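Local coordinates for uncharacterized protein Rv2277c (Mycobacterium tuberculosis, PDB 5VUG), which is of unknown function but folds as a glycerophosphodiester phosphodiesterase domain of TIM-barrel type and probably hydrolyses phosphoric diesters, at residues A[229-232]-A[233-236]; A[173-176]-A[177-180]; A[250-253]-A[254-258]. All blocks are in the same frame, centred on the assembly; numbering follows the deposited sequence.

Contact 1 (A[229-232]-A[233-236]); sequences LWDE and ASVD
Asp231 and Ser234 face each other across the first turn of helix 232-239 and form a capping box. Asp231 is the N-cap residue. Its CG is tucked between its own backbone N and C, chi1 53°, which turns the carboxylate back over the start of the helix. Asp231 OD1 then accepts from Ser234 N at 2.9 Å, and the N-H meets the oxygen nearly along its C-O axis. Ser234 returns the bond. Its OG takes the hydrogen of Asp231 N at 3.1 Å, on a fairly straight line.

The same hydroxyl is also a donor. Ser234 OG donates a hydrogen bond to Leu229 O at 2.8 Å, in the carbonyl plane and on a lone pair. One buried oxygen thus accepts from the cap residue and donates two residues further back, which fixes its rotation. The loop after strand 220-227 is bound to the helix start in this way.

The indole of Trp230 lies beside the box. It runs roughly perpendicular to the Val235 side chain, and Trp230 CE3 touches Val235 CG2 at 3.9 Å. Ser234 OG is equally near CE3, and both approach the ring obliquely. The pyrrole N-H of the indole, NE1, is hydrogen-bonded to Phe204 O of strand 201-205. Phe238, one turn further along the helix, meets the indole edge-to-face.

Glu232 and Ala233 lie on the exposed side. The Glu232 chain is extended and leads away from the turn. Val235 N to Asp231 O, at 3.0 Å, is the first backbone bond of the helix, and Asp236 N to Glu232 O is the next. Val235 CG2 rests 3.3 Å from Asp231 O.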
# COMPACT_ATOMS: atom_id res chain seq x y z
N LEU A 229 -4.37 -7.44 7.16
CA LEU A 229 -5.35 -6.36 7.24
C LEU A 229 -6.46 -6.58 8.25
O LEU A 229 -7.16 -5.62 8.60
CB LEU A 229 -5.98 -6.12 5.86
CG LEU A 229 -4.97 -5.63 4.83
CD1 LEU A 229 -5.58 -5.71 3.44
CD2 LEU A 229 -4.51 -4.20 5.14
N TRP A 230 -6.66 -7.81 8.72
CA TRP A 230 -7.70 -8.10 9.69
C TRP A 230 -7.11 -8.05 11.10
O TRP A 230 -6.20 -8.82 11.42
CB TRP A 230 -8.31 -9.49 9.45
CG TRP A 230 -9.14 -9.63 8.19
CD1 TRP A 230 -8.88 -10.46 7.13
CD2 TRP A 230 -10.37 -8.96 7.89
NE1 TRP A 230 -9.87 -10.34 6.19
CE2 TRP A 230 -10.80 -9.43 6.62
CE3 TRP A 230 -11.16 -8.01 8.55
CZ2 TRP A 230 -11.97 -8.97 6.01
CZ3 TRP A 230 -12.32 -7.55 7.95
CH2 TRP A 230 -12.71 -8.03 6.68
N ASP A 231 -7.64 -7.14 11.92
CA ASP A 231 -7.32 -7.03 13.33
C ASP A 231 -8.59 -6.61 14.06
O ASP A 231 -9.64 -6.43 13.43
CB ASP A 231 -6.11 -6.11 13.58
CG ASP A 231 -6.26 -4.73 12.95
OD1 ASP A 231 -7.39 -4.20 12.84
OD2 ASP A 231 -5.22 -4.15 12.58
N GLU A 232 -8.51 -6.48 15.38
CA GLU A 232 -9.71 -6.12 16.14
C GLU A 232 -10.31 -4.82 15.62
O GLU A 232 -11.53 -4.71 15.46
CB GLU A 232 -9.41 -6.02 17.63
CG GLU A 232 -10.68 -6.03 18.48
CD GLU A 232 -10.41 -5.85 19.97
OE1 GLU A 232 -11.21 -5.16 20.64
OE2 GLU A 232 -9.39 -6.40 20.46
N ALA A 233 -9.47 -3.83 15.30
CA ALA A 233 -9.98 -2.53 14.87
C ALA A 233 -10.69 -2.62 13.53
O ALA A 233 -11.77 -2.04 13.35
CB ALA A 233 -8.85 -1.51 14.83
N SER A 234 -10.11 -3.33 12.56
CA SER A 234 -10.74 -3.38 11.25
C SER A 234 -12.00 -4.25 11.26
O SER A 234 -12.97 -3.94 10.57
CB SER A 234 -9.75 -3.79 10.16
OG SER A 234 -9.29 -5.11 10.33
N VAL A 235 -12.01 -5.33 12.05
CA VAL A 235 -13.24 -6.11 12.18
C VAL A 235 -14.36 -5.25 12.75
O VAL A 235 -15.48 -5.22 12.24
CB VAL A 235 -13.01 -7.38 13.03
CG1 VAL A 235 -14.33 -8.07 13.33
CG2 VAL A 235 -12.08 -8.33 12.29
N ASP A 236 -14.05 -4.49 13.81
CA ASP A 236 -15.05 -3.61 14.41
C ASP A 236 -15.54 -2.56 13.43
O ASP A 236 -16.73 -2.23 13.40
CB ASP A 236 -14.49 -2.95 15.67
CG ASP A 236 -15.42 -1.86 16.22
OD1 ASP A 236 -15.28 -0.68 15.81
OD2 ASP A 236 -16.30 -2.20 17.04

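Contact 2 (A[173-176]-A[177-180]); sequences AESR and DVTR
Glu174 reaches over the first turn of helix 176-189 and meets Thr179 and Val178 with its two carboxylate oxygens. This is the tight, buried part of the contact. Thr179 OG1 donates to Glu174 OE1 at 2.7 Å, on the anti lone pair of OE1. Arg182 also binds Glu174 OE1, in a salt bridge. Glu174 OE2 lies against Val178 CG1 at 3.3 Å, the two side chains roughly perpendicular. A water gives one hydrogen to Glu174 O and another to Thr179 OG1, so it closes a small ring between loop and helix. Phe238 of helix 232-239 packs against both Glu174 and Thr179.

Ser175 caps the helix on the more open side. With chi1 at 74°, Ser175 OG accepts from Val178 N at a long 3.3 Å. Ser175 O takes Thr179 N in an almost straight bond of 3.1 Å. Asp177 is also partly exposed. Asp177 OD1 is met by Arg180 NH2 from above the carboxylate plane, in a salt bridge of 2.9 Å.

Arg176 NE and Arg180 NH1 are 4.6 Å apart. Both bind the carboxylate of Glu214 of the second subunit, and Arg180 NE also binds Ser223 there. Arg176 NH2 pairs with Glu205. Glu214, Glu205 and Asp177 together probably offset the two positive charges, so this helix start carries part of the polar subunit interface.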
# COMPACT_ATOMS: atom_id res chain seq x y z
N ALA A 173 -22.06 -10.54 -2.19
CA ALA A 173 -21.03 -10.02 -1.30
C ALA A 173 -20.61 -8.62 -1.73
O ALA A 173 -20.74 -8.22 -2.89
CB ALA A 173 -19.80 -10.94 -1.31
N GLU A 174 -20.09 -7.87 -0.76
CA GLU A 174 -19.48 -6.58 -1.07
C GLU A 174 -18.40 -6.77 -2.13
O GLU A 174 -17.68 -7.77 -2.13
CB GLU A 174 -18.85 -6.01 0.20
CG GLU A 174 -18.11 -4.72 -0.04
CD GLU A 174 -17.83 -3.97 1.22
OE1 GLU A 174 -16.84 -4.31 1.91
OE2 GLU A 174 -18.60 -3.03 1.53
N SER A 175 -18.29 -5.80 -3.04
CA SER A 175 -17.24 -5.89 -4.06
C SER A 175 -15.86 -5.87 -3.41
O SER A 175 -15.63 -5.23 -2.38
CB SER A 175 -17.35 -4.74 -5.06
OG SER A 175 -16.90 -3.53 -4.48
N ARG A 176 -14.92 -6.60 -4.03
CA ARG A 176 -13.57 -6.62 -3.48
C ARG A 176 -12.94 -5.23 -3.48
O ARG A 176 -12.21 -4.88 -2.55
CB ARG A 176 -12.71 -7.64 -4.24
CG ARG A 176 -11.31 -7.84 -3.65
CD ARG A 176 -10.63 -9.01 -4.31
NE ARG A 176 -9.33 -9.32 -3.73
CZ ARG A 176 -9.07 -10.42 -3.02
NH1 ARG A 176 -10.03 -11.32 -2.79
NH2 ARG A 176 -7.85 -10.63 -2.56
N ASP A 177 -13.22 -4.42 -4.51
CA ASP A 177 -12.68 -3.06 -4.53
C ASP A 177 -13.04 -2.30 -3.26
O ASP A 177 -12.19 -1.60 -2.68
CB ASP A 177 -13.20 -2.27 -5.74
CG ASP A 177 -12.58 -2.72 -7.05
OD1 ASP A 177 -11.53 -3.40 -7.04
OD2 ASP A 177 -13.14 -2.36 -8.12
N VAL A 178 -14.30 -2.40 -2.81
CA VAL A 178 -14.73 -1.65 -1.64
C VAL A 178 -14.14 -2.24 -0.36
O VAL A 178 -13.63 -1.51 0.50
CB VAL A 178 -16.27 -1.58 -1.59
CG1 VAL A 178 -16.73 -0.96 -0.27
CG2 VAL A 178 -16.80 -0.78 -2.77
N THR A 179 -14.19 -3.56 -0.22
CA THR A 179 -13.59 -4.22 0.94
C THR A 179 -12.12 -3.85 1.07
O THR A 179 -11.65 -3.48 2.16
CB THR A 179 -13.74 -5.73 0.80
OG1 THR A 179 -15.13 -6.09 0.86
CG2 THR A 179 -12.98 -6.46 1.92
N ARG A 180 -11.37 -3.93 -0.04
CA ARG A 180 -9.94 -3.62 -0.00
C ARG A 180 -9.69 -2.17 0.38
O ARG A 180 -8.76 -1.87 1.14
CB ARG A 180 -9.30 -3.92 -1.36
CG ARG A 180 -7.77 -3.80 -1.37
CD ARG A 180 -7.15 -4.06 -2.76
NE ARG A 180 -7.79 -3.21 -3.76
CZ ARG A 180 -8.61 -3.64 -4.72
NH1 ARG A 180 -8.85 -4.94 -4.87
NH2 ARG A 180 -9.18 -2.77 -5.54
O HOH W 1 -15.76 -8.50 -0.21

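Contact 3 (A[250-253]-A[254-258]); sequences AVKT and VDDYR
The N-terminal capping box of helix 254-263 is built by Thr253 and Asp256, where the chain leaves strand 245-249 and turns into the helix. Thr253 is the N-cap residue. Its OG1 accepts from Asp256 N at 2.9 Å. The return bond comes from Thr253 N to Asp256 OD2, at 3.1 Å and nearly straight, but this donor stands 47° out of the carboxylate plane.

OD2 has a second backbone donor. Lys252 N donates to Asp256 OD2 at 3.0 Å, along the anti lone pair. Asp256 CG lies anti to its carbonyl carbon (chi1 -67°), which swings the carboxylate back toward the loop. Two successive N-H groups and a water thus grip one oxygen. The other oxygen, OD1, is hydrogen-bonded to His207 NE2, so both ends of the carboxylate are held.

The water on OD2 also accepts from Lys252 NZ. The lysine chain folds back through bends at chi3 and chi4, and Lys252 NZ donates to Ala250 O at 2.9 Å, from above the carbonyl plane. Lys252 NZ stays 4.6 Å from Asp256 OD2, and the water spans the gap.

Val251 CG1 packs on Asp256 CB at 3.7 Å, the two side chains antiparallel and side by side. Tyr257 N donates to Thr253 O, and the tyrosine ring stacks on Trp279. Reciprocal bonds between N-cap and N3 side chains and backbone N-H groups are typical of the capping box, here at a strand-to-helix turn of a TIM barrel.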
# COMPACT_ATOMS: atom_id res chain seq x y z
N ALA A 250 -7.79 -17.78 2.83
CA ALA A 250 -6.47 -18.42 2.89
C ALA A 250 -6.03 -18.67 4.34
O ALA A 250 -4.91 -18.34 4.74
CB ALA A 250 -5.42 -17.63 2.10
N VAL A 251 -6.93 -19.25 5.12
CA VAL A 251 -6.65 -19.61 6.51
C VAL A 251 -6.08 -21.03 6.48
O VAL A 251 -6.80 -21.99 6.20
CB VAL A 251 -7.91 -19.51 7.37
CG1 VAL A 251 -7.65 -20.00 8.81
CG2 VAL A 251 -8.44 -18.06 7.36
N LYS A 252 -4.78 -21.15 6.74
CA LYS A 252 -4.03 -22.40 6.55
C LYS A 252 -3.50 -22.99 7.84
O LYS A 252 -3.59 -24.21 8.03
CB LYS A 252 -2.85 -22.18 5.60
CG LYS A 252 -3.22 -21.54 4.27
CD LYS A 252 -1.99 -21.32 3.40
CE LYS A 252 -2.17 -20.10 2.52
NZ LYS A 252 -2.38 -18.89 3.38
N THR A 253 -2.92 -22.18 8.72
CA THR A 253 -2.23 -22.68 9.90
C THR A 253 -3.10 -22.50 11.13
O THR A 253 -4.04 -21.71 11.14
CB THR A 253 -0.92 -21.91 10.11
OG1 THR A 253 -1.22 -20.55 10.44
CG2 THR A 253 -0.07 -21.93 8.86
N VAL A 254 -2.76 -23.25 12.18
CA VAL A 254 -3.43 -23.03 13.46
C VAL A 254 -3.23 -21.60 13.93
O VAL A 254 -4.11 -21.02 14.58
CB VAL A 254 -3.01 -24.08 14.52
CG1 VAL A 254 -1.57 -23.85 14.97
CG2 VAL A 254 -3.95 -24.04 15.70
N ASP A 255 -2.10 -20.98 13.59
CA ASP A 255 -1.89 -19.59 13.96
C ASP A 255 -2.87 -18.68 13.24
O ASP A 255 -3.40 -17.73 13.84
CB ASP A 255 -0.44 -19.21 13.65
CG ASP A 255 0.53 -20.18 14.28
OD1 ASP A 255 0.72 -20.11 15.51
OD2 ASP A 255 1.07 -21.04 13.55
N ASP A 256 -3.15 -18.96 11.97
CA ASP A 256 -4.19 -18.24 11.25
C ASP A 256 -5.53 -18.40 11.94
O ASP A 256 -6.28 -17.42 12.12
CB ASP A 256 -4.30 -18.76 9.82
CG ASP A 256 -3.07 -18.47 8.97
OD1 ASP A 256 -2.32 -17.52 9.28
OD2 ASP A 256 -2.90 -19.19 7.96
N TYR A 257 -5.88 -19.64 12.31
CA TYR A 257 -7.16 -19.86 12.99
C TYR A 257 -7.22 -19.10 14.31
O TYR A 257 -8.24 -18.47 14.62
CB TYR A 257 -7.41 -21.35 13.21
CG TYR A 257 -8.72 -21.59 13.92
CD1 TYR A 257 -9.94 -21.45 13.25
CD2 TYR A 257 -8.75 -21.92 15.27
CE1 TYR A 257 -11.14 -21.65 13.91
CE2 TYR A 257 -9.93 -22.13 15.93
CZ TYR A 257 -11.13 -21.99 15.26
OH TYR A 257 -12.30 -22.20 15.94
N ARG A 258 -6.14 -19.13 15.10
CA ARG A 258 -6.14 -18.43 16.38
C ARG A 258 -6.35 -16.94 16.20
O ARG A 258 -7.08 -16.31 16.98
CB ARG A 258 -4.84 -18.70 17.12
CG ARG A 258 -4.76 -20.12 17.61
CD ARG A 258 -3.41 -20.44 18.22
NE ARG A 258 -3.36 -21.85 18.56
CZ ARG A 258 -2.25 -22.52 18.82
NH1 ARG A 258 -1.07 -21.91 18.79
NH2 ARG A 258 -2.31 -23.82 19.11
O HOH W 2 -0.92 -18.87 6.22
O HOH W 3 0.68 -18.69 10.08

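Overall arrangement
All three contacts are starts of helices, reached in chain order as contact 2, contact 1 and contact 3. Each follows a strand, and in each a side chain caps the helix start (Ser175, Asp231, Thr253). Contacts 1 and 2 lie on the same side of the chain's centre, with centres 15 Å apart and nearest atoms about 5 Å apart. Phe238 touches both: Trp230 of contact 1, and Glu174 and Thr179 of contact 2. Contact 3 is 16 Å from contact 1 and 22 Å from contact 2, centre to centre. A bound glycerol lies about 5 Å from the Arg176 side chain; one, not necessarily the same, lies about 6 Å from that of Ala250.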